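Local coordinates for protein MerB2 (Bacillus megaterium, PDB 5C17) that probably cleaves carbon-mercury bonds as an organomercurial lyase and binds a mercury(II) ion, at residues Lys60-Gln64 with Arg65-Val69. Residues are numbered along the deposited sequence; the frame is centred on the assembly and turned at random.
Sequences KILAQ and RQMIV
Leu62 and Met67 meet where helix 52-64 ends in a Schellman motif and the chain turns into strand 68-70, an outermost strand of the larger, eight-stranded antiparallel sheet. The pair illustrates how such a turn is closed by an apolar contact between the residues that share its longer backbone bond: Met67 runs its thioether past Leu62, CD2 to SD 4.4 Å, and also touches Leu14 of helix 5-17. Ile68, one residue further on, adds a second contact. With chi1 at 65°, its CG1 sits between the backbone N and the carbonyl carbon, and this branch returns to the last helical turn to pack against the CB atoms of Leu62 and Ala63. CG1 lies 4.0 Å from Leu62 CB and comes within 3.7 Å of Ala63 N, while CD1 lies between Leu62 CB and that same nitrogen. Ile25 and Leu26 of helix 22-34 pack on Leu62, and Leu26 also reaches Ile68, burying these two side chains.

Leu62 O accepts from Met67 N at 2.9 Å, nearly along the C=O axis, and takes a weak second bond from Ile68 N. Ala63 O receives Gln66 N at 2.9 Å from above its carbonyl plane, 73° out of it, as the positive phi of Gln66 turns the chain off the helix.

Arg65 runs beside Ile61, both side chains pointing the same way. Extended from CG to NE, it brings its guanidinium edge alongside Ile61 CG2, with NE 4.1 Å from that methyl. Beyond it, NH1 bonds to Ser156 O and NH2 forms a salt bridge with Glu157, tying the helix end to the segment between Asp155 and Trp160, both of which line the dithiol pocket. Ala63 O, already bonded to Gln66 N, also accepts from a water at 2.9 Å, and the same water donates to Ile68 O at 2.8 Å, bridging helix and strand.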
ATOM      1  N   LYS A  60     -14.456  12.133   0.766  1.00 10.56           N
ATOM      2  CA  LYS A  60     -14.110  12.893  -0.437  1.00 11.38           C
ATOM      3  C   LYS A  60     -12.617  13.224  -0.470  1.00 10.54           C
ATOM      4  O   LYS A  60     -11.962  13.044  -1.494  1.00 11.44           O
ATOM      5  CB  LYS A  60     -14.940  14.179  -0.525  1.00 14.59           C
ATOM      6  CG  LYS A  60     -14.642  15.038  -1.741  1.00 18.58           C
ATOM      7  CD  LYS A  60     -15.550  16.258  -1.838  1.00 22.03           C
ATOM      8  CE  LYS A  60     -15.281  17.033  -3.118  1.00 25.99           C
ATOM      9  NZ  LYS A  60     -16.303  18.090  -3.348  1.00 28.47           N
ATOM     10  N   ILE A  61     -12.081  13.695   0.652  1.00  9.92           N
ATOM     11  CA  ILE A  61     -10.659  14.051   0.727  1.00 10.26           C
ATOM     12  C   ILE A  61      -9.786  12.821   0.539  1.00  9.44           C
ATOM     13  O   ILE A  61      -8.795  12.857  -0.212  1.00  9.54           O
ATOM     14  CB  ILE A  61     -10.335  14.758   2.058  1.00 11.35           C
ATOM     15  CG1 ILE A  61     -10.857  16.188   2.007  1.00 13.99           C
ATOM     16  CG2 ILE A  61      -8.818  14.776   2.318  1.00 11.91           C
ATOM     17  CD1 ILE A  61     -10.967  16.854   3.359  1.00 16.79           C
ATOM     18  N   LEU A  62     -10.120  11.731   1.226  1.00  9.17           N
ATOM     19  CA  LEU A  62      -9.311  10.509   1.120  1.00  8.79           C
ATOM     20  C   LEU A  62      -9.314   9.976  -0.309  1.00  8.74           C
ATOM     21  O   LEU A  62      -8.300   9.491  -0.795  1.00  9.48           O
ATOM     22  CB  LEU A  62      -9.805   9.440   2.096  1.00  8.72           C
ATOM     23  CG  LEU A  62      -9.708   9.789   3.573  1.00 10.16           C
ATOM     24  CD1 LEU A  62     -10.418   8.721   4.396  1.00 10.57           C
ATOM     25  CD2 LEU A  62      -8.283   9.979   4.007  1.00 11.24           C
ATOM     26  N   ALA A  63     -10.450  10.090  -0.986  1.00  8.91           N
ATOM     27  CA  ALA A  63     -10.544   9.651  -2.372  1.00  9.97           C
ATOM     28  C   ALA A  63      -9.748  10.571  -3.320  1.00 10.08           C
ATOM     29  O   ALA A  63      -9.081  10.093  -4.245  1.00 10.97           O
ATOM     30  CB  ALA A  63     -11.991   9.528  -2.803  1.00 11.36           C
ATOM     31  N   GLN A  64      -9.804  11.879  -3.082  0.55 10.41           N
ATOM     32  CA  GLN A  64      -9.022  12.833  -3.868  0.55 11.50           C
ATOM     33  C   GLN A  64      -7.527  12.524  -3.750  0.55 10.36           C
ATOM     34  O   GLN A  64      -6.793  12.575  -4.741  0.55 11.73           O
ATOM     35  CB  GLN A  64      -9.295  14.281  -3.424  0.55 13.93           C
ATOM     36  CG  GLN A  64     -10.667  14.823  -3.825  0.55 16.42           C
ATOM     37  CD  GLN A  64     -10.995  16.202  -3.237  0.55 18.43           C
ATOM     38  OE1 GLN A  64     -10.600  16.538  -2.109  0.55 19.15           O
ATOM     39  NE2 GLN A  64     -11.733  17.002  -4.006  0.55 20.25           N
ATOM     40  N   ARG A  65      -7.092  12.168  -2.541  1.00  9.79           N
ATOM     41  CA  ARG A  65      -5.691  11.832  -2.276  1.00  9.84           C
ATOM     42  C   ARG A  65      -5.357  10.403  -2.717  1.00  9.60           C
ATOM     43  O   ARG A  65      -4.221   9.968  -2.618  1.00 10.59           O
ATOM     44  CB  ARG A  65      -5.392  11.983  -0.781  1.00 10.87           C
ATOM     45  CG  ARG A  65      -5.377  13.417  -0.305  1.00 10.75           C
ATOM     46  CD  ARG A  65      -5.094  13.509   1.185  1.00 12.21           C
ATOM     47  NE  ARG A  65      -4.814  14.868   1.631  1.00 14.85           N
ATOM     48  CZ  ARG A  65      -3.620  15.433   1.568  1.00 16.97           C
ATOM     49  NH1 ARG A  65      -2.594  14.755   1.083  1.00 18.40           N
ATOM     50  NH2 ARG A  65      -3.455  16.679   1.994  1.00 18.91           N
ATOM     51  N   GLN A  66      -6.353   9.699  -3.231  1.00  9.37           N
ATOM     52  CA  GLN A  66      -6.222   8.302  -3.648  1.00  9.83           C
ATOM     53  C   GLN A  66      -5.604   7.442  -2.544  1.00  8.59           C
ATOM     54  O   GLN A  66      -4.868   6.496  -2.805  1.00  9.68           O
ATOM     55  CB  GLN A  66      -5.450   8.195  -4.960  1.00 11.34           C
ATOM     56  CG  GLN A  66      -6.101   8.973  -6.075  1.00 12.36           C
ATOM     57  CD  GLN A  66      -5.389   8.824  -7.407  1.00 15.73           C
ATOM     58  OE1 GLN A  66      -4.228   8.454  -7.472  1.00 17.26           O
ATOM     59  NE2 GLN A  66      -6.100   9.117  -8.480  1.00 19.23           N
ATOM     60  N   MET A  67      -5.957   7.786  -1.307  1.00  8.53           N
ATOM     61  CA  MET A  67      -5.661   6.960  -0.142  1.00  8.25           C
ATOM     62  C   MET A  67      -6.694   5.875   0.072  1.00  8.48           C
ATOM     63  O   MET A  67      -6.451   4.917   0.811  1.00  8.88           O
ATOM     64  CB  MET A  67      -5.541   7.829   1.103  1.00  9.06           C
ATOM     65  CG  MET A  67      -4.288   8.683   1.087  1.00 10.11           C
ATOM     66  SD  MET A  67      -4.202   9.874   2.429  1.00 12.36           S
ATOM     67  CE  MET A  67      -4.078   8.752   3.811  1.00 13.91           C
ATOM     68  N   ILE A  68      -7.837   6.048  -0.581  1.00  9.32           N
ATOM     69  CA  ILE A  68      -8.839   5.003  -0.764  1.00  9.74           C
ATOM     70  C   ILE A  68      -9.200   5.001  -2.239  1.00 10.30           C
ATOM     71  O   ILE A  68      -8.995   6.003  -2.941  1.00 11.36           O
ATOM     72  CB  ILE A  68     -10.104   5.212   0.108  1.00 10.56           C
ATOM     73  CG1 ILE A  68     -10.862   6.480  -0.308  1.00 10.77           C
ATOM     74  CG2 ILE A  68      -9.730   5.260   1.586  1.00 11.17           C
ATOM     75  CD1 ILE A  68     -12.161   6.683   0.435  1.00 12.77           C
ATOM     76  N   VAL A  69      -9.712   3.866  -2.695  1.00  9.63           N
ATOM     77  CA  VAL A  69     -10.137   3.688  -4.083  1.00 10.31           C
ATOM     78  C   VAL A  69     -11.584   3.262  -4.101  1.00 10.30           C
ATOM     79  O   VAL A  69     -11.974   2.372  -3.356  1.00 10.88           O
ATOM     80  CB  VAL A  69      -9.261   2.656  -4.841  1.00 11.75           C
ATOM     81  CG1 VAL A  69      -9.897   2.240  -6.178  1.00 12.49           C
ATOM     82  CG2 VAL A  69      -7.881   3.228  -5.054  1.00 12.92           C
TER
HETATM   83  O   HOH W   1      -9.431   7.425  -5.261  1.00 21.29           O